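Local coordinates for protein GlcNAc Inducible Gene 2, GIG2 (Candida albicans, PDB 6AKZ) that binds an iron ion and is probably an oxygenase of the DUF1479 (Gig2-like) family, with a cupin-type fold, at residues 385-390 and 397-402. Sequence-based numbering, arbitrary orientation.
Sequences LLDTRD and SPADYR
Asp387 on helix 382-394 reaches across and accepts a hydrogen bond from the first backbone N-H of the short helix 399-402, a polar contact between two successive helices well away from the iron site. Pro398 holds the N-cap position but, as a proline, has no polar side-chain group to take up the N-H groups of the first turn, and the carboxylate of Asp387 does part of that work from outside. Asp387 OD2 accepts from Ala399 N at 2.8 Å, with an almost straight N-H...O angle of 177°; the donor comes in on the syn side, 20° out of the carboxylate plane. CB of Asp387 already points at the neighbouring segment, and with CG anti to N (chi1 -169°) the carboxylate extends on to Ala399 N. Asp387 OD2 also lies 3.4 Å from Pro398 CA, while Ala399 CB packs against the carboxylate, 3.6 Å from Asp387 OD1. Asp387 OD1 takes a long bond of 3.3 Å from a water, which also donates to Ser397 O at 2.7 Å. OD2 thus holds the first helical residue directly, and OD1 reaches the preceding loop through the water. Beyond the contact, Asp400 holds Ser251 and Tyr174, and Thr388 bonds to Val173 O. A negative carboxylate would suit the partial positive charge of the first N-H groups, and the direct bond and long water link together would limit its rotation.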
ATOM      1  N   LEU A 385     -12.494  -5.966   8.358  1.00 12.69           N
ATOM      2  CA  LEU A 385     -13.054  -5.456   9.590  1.00 14.74           C
ATOM      3  C   LEU A 385     -13.439  -6.752  10.443  1.00 13.76           C
ATOM      4  O   LEU A 385     -13.185  -6.803  11.619  1.00 16.30           O
ATOM      5  CB  LEU A 385     -14.305  -4.683   9.272  1.00 16.04           C
ATOM      6  CG  LEU A 385     -15.095  -4.114  10.435  1.00 19.24           C
ATOM      7  CD1 LEU A 385     -14.319  -3.138  11.227  1.00 22.72           C
ATOM      8  CD2 LEU A 385     -16.376  -3.520   9.846  1.00 22.48           C
ATOM      9  N   LEU A 386     -14.039  -7.724   9.785  1.00 15.38           N
ATOM     10  CA  LEU A 386     -14.527  -8.950  10.466  1.00 17.52           C
ATOM     11  C   LEU A 386     -13.371  -9.800  10.924  1.00 16.27           C
ATOM     12  O   LEU A 386     -13.463 -10.415  11.989  1.00 17.34           O
ATOM     13  CB  LEU A 386     -15.455  -9.772   9.547  1.00 19.80           C
ATOM     14  CG  LEU A 386     -16.778  -9.076   9.168  1.00 23.33           C
ATOM     15  CD1 LEU A 386     -17.660  -9.968   8.318  1.00 24.08           C
ATOM     16  CD2 LEU A 386     -17.561  -8.627  10.382  1.00 24.90           C
ATOM     17  N   ASP A 387     -12.308  -9.892  10.123  1.00 15.70           N
ATOM     18  CA  ASP A 387     -11.147 -10.645  10.526  1.00 16.88           C
ATOM     19  C   ASP A 387     -10.413 -10.041  11.699  1.00 18.07           C
ATOM     20  O   ASP A 387     -10.003 -10.770  12.634  1.00 19.60           O
ATOM     21  CB  ASP A 387     -10.250 -10.894   9.338  1.00 20.83           C
ATOM     22  CG  ASP A 387      -9.171 -11.879   9.652  1.00 25.74           C
ATOM     23  OD1 ASP A 387      -9.475 -13.026  10.100  1.00 31.55           O
ATOM     24  OD2 ASP A 387      -8.020 -11.498   9.525  1.00 27.47           O
ATOM     25  N   THR A 388     -10.276  -8.735  11.688  1.00 15.19           N
ATOM     26  CA  THR A 388      -9.653  -8.019  12.790  1.00 14.76           C
ATOM     27  C   THR A 388     -10.404  -8.220  14.102  1.00 17.40           C
ATOM     28  O   THR A 388      -9.835  -8.458  15.121  1.00 17.45           O
ATOM     29  CB  THR A 388      -9.529  -6.520  12.434  1.00 13.60           C
ATOM     30  OG1 THR A 388      -8.512  -6.407  11.472  1.00 13.20           O
ATOM     31  CG2 THR A 388      -9.184  -5.708  13.574  1.00 15.04           C
ATOM     32  N   ARG A 389     -11.728  -8.136  14.037  1.00 16.57           N
ATOM     33  CA  ARG A 389     -12.557  -8.325  15.223  1.00 17.94           C
ATOM     34  C   ARG A 389     -12.427  -9.751  15.759  1.00 15.72           C
ATOM     35  O   ARG A 389     -12.297  -9.964  16.965  1.00 18.38           O
ATOM     36  CB  ARG A 389     -14.021  -8.012  14.910  1.00 17.55           C
ATOM     37  CG  ARG A 389     -15.003  -8.514  15.956  1.00 22.31           C
ATOM     38  CD  ARG A 389     -16.422  -8.547  15.414  1.00 23.18           C
ATOM     39  NE  ARG A 389     -17.387  -8.951  16.432  1.00 27.56           N
ATOM     40  CZ  ARG A 389     -18.153  -8.105  17.113  1.00 28.43           C
ATOM     41  NH1 ARG A 389     -18.068  -6.801  16.886  1.00 27.28           N
ATOM     42  NH2 ARG A 389     -19.005  -8.562  18.021  1.00 30.06           N
ATOM     43  N   ASP A 390     -12.465 -10.720  14.850  1.00 17.27           N
ATOM     44  CA  ASP A 390     -12.351 -12.130  15.196  1.00 20.22           C
ATOM     45  C   ASP A 390     -10.968 -12.499  15.707  1.00 20.36           C
ATOM     46  O   ASP A 390     -10.842 -13.231  16.690  1.00 21.54           O
ATOM     47  CB  ASP A 390     -12.712 -13.004  13.991  1.00 22.15           C
ATOM     48  CG  ASP A 390     -12.790 -14.476  14.342  1.00 27.86           C
ATOM     49  OD1 ASP A 390     -13.681 -14.854  15.132  1.00 32.24           O
ATOM     50  OD2 ASP A 390     -11.961 -15.256  13.828  1.00 35.66           O
ATOM     51  N   SER A 397      -3.663 -14.850  14.961  1.00 20.73           N
ATOM     52  CA  SER A 397      -3.103 -14.100  13.836  1.00 21.40           C
ATOM     53  C   SER A 397      -4.264 -13.697  12.968  1.00 19.12           C
ATOM     54  O   SER A 397      -5.233 -14.421  12.916  1.00 18.08           O
ATOM     55  CB  SER A 397      -2.161 -14.996  13.012  1.00 23.87           C
ATOM     56  OG  SER A 397      -0.925 -15.075  13.663  1.00 24.42           O
ATOM     57  N   PRO A 398      -4.149 -12.543  12.234  1.00 18.62           N
ATOM     58  CA  PRO A 398      -5.139 -12.260  11.211  1.00 17.01           C
ATOM     59  C   PRO A 398      -4.960 -13.256  10.096  1.00 20.17           C
ATOM     60  O   PRO A 398      -3.919 -13.951   9.988  1.00 19.37           O
ATOM     61  CB  PRO A 398      -4.803 -10.832  10.751  1.00 18.21           C
ATOM     62  CG  PRO A 398      -3.447 -10.523  11.236  1.00 19.04           C
ATOM     63  CD  PRO A 398      -3.201 -11.408  12.442  1.00 20.26           C
ATOM     64  N   ALA A 399      -5.980 -13.357   9.284  1.00 20.82           N
ATOM     65  CA  ALA A 399      -6.113 -14.412   8.302  1.00 23.07           C
ATOM     66  C   ALA A 399      -4.978 -14.601   7.367  1.00 24.70           C
ATOM     67  O   ALA A 399      -4.723 -15.723   6.935  1.00 25.98           O
ATOM     68  CB  ALA A 399      -7.367 -14.153   7.463  1.00 26.15           C
ATOM     69  N   ASP A 400      -4.352 -13.507   6.926  1.00 23.99           N
ATOM     70  CA  ASP A 400      -3.251 -13.637   5.965  1.00 25.57           C
ATOM     71  C   ASP A 400      -2.062 -14.363   6.576  1.00 24.87           C
ATOM     72  O   ASP A 400      -1.277 -14.940   5.827  1.00 28.98           O
ATOM     73  CB  ASP A 400      -2.749 -12.282   5.425  1.00 23.77           C
ATOM     74  CG  ASP A 400      -3.815 -11.523   4.623  1.00 24.33           C
ATOM     75  OD1 ASP A 400      -4.757 -12.165   4.148  1.00 29.01           O
ATOM     76  OD2 ASP A 400      -3.704 -10.295   4.375  1.00 23.85           O
ATOM     77  N   TYR A 401      -1.913 -14.342   7.896  1.00 26.48           N
ATOM     78  CA  TYR A 401      -0.836 -15.080   8.533  1.00 28.16           C
ATOM     79  C   TYR A 401      -1.328 -16.397   9.140  1.00 29.75           C
ATOM     80  O   TYR A 401      -0.659 -17.415   9.059  1.00 31.13           O
ATOM     81  CB  TYR A 401      -0.157 -14.193   9.570  1.00 29.01           C
ATOM     82  CG  TYR A 401       0.682 -13.170   8.833  1.00 28.80           C
ATOM     83  CD1 TYR A 401       1.992 -13.486   8.401  1.00 30.82           C
ATOM     84  CD2 TYR A 401       0.140 -11.941   8.458  1.00 29.01           C
ATOM     85  CE1 TYR A 401       2.740 -12.557   7.662  1.00 35.27           C
ATOM     86  CE2 TYR A 401       0.904 -11.001   7.752  1.00 30.84           C
ATOM     87  CZ  TYR A 401       2.165 -11.322   7.346  1.00 34.13           C
ATOM     88  OH  TYR A 401       2.874 -10.389   6.653  1.00 42.19           O
ATOM     89  N   ARG A 402      -2.489 -16.343   9.759  1.00 29.86           N
ATOM     90  CA  ARG A 402      -3.096 -17.500  10.401  1.00 31.37           C
ATOM     91  C   ARG A 402      -3.186 -18.665   9.401  1.00 33.58           C
ATOM     92  O   ARG A 402      -2.967 -19.821   9.769  1.00 32.08           O
ATOM     93  CB  ARG A 402      -4.473 -17.090  10.900  1.00 32.95           C
ATOM     94  CG  ARG A 402      -5.289 -18.193  11.543  1.00 34.56           C
ATOM     95  CD  ARG A 402      -4.884 -18.374  12.953  1.00 33.10           C
ATOM     96  NE  ARG A 402      -5.768 -19.331  13.603  1.00 35.98           N
ATOM     97  CZ  ARG A 402      -5.540 -19.866  14.805  1.00 36.25           C
ATOM     98  NH1 ARG A 402      -4.462 -19.550  15.522  1.00 28.98           N
ATOM     99  NH2 ARG A 402      -6.420 -20.740  15.314  1.00 41.30           N
TER
HETATM  100  O   HOH W   1      -7.564 -15.144  11.744  1.00 29.87           O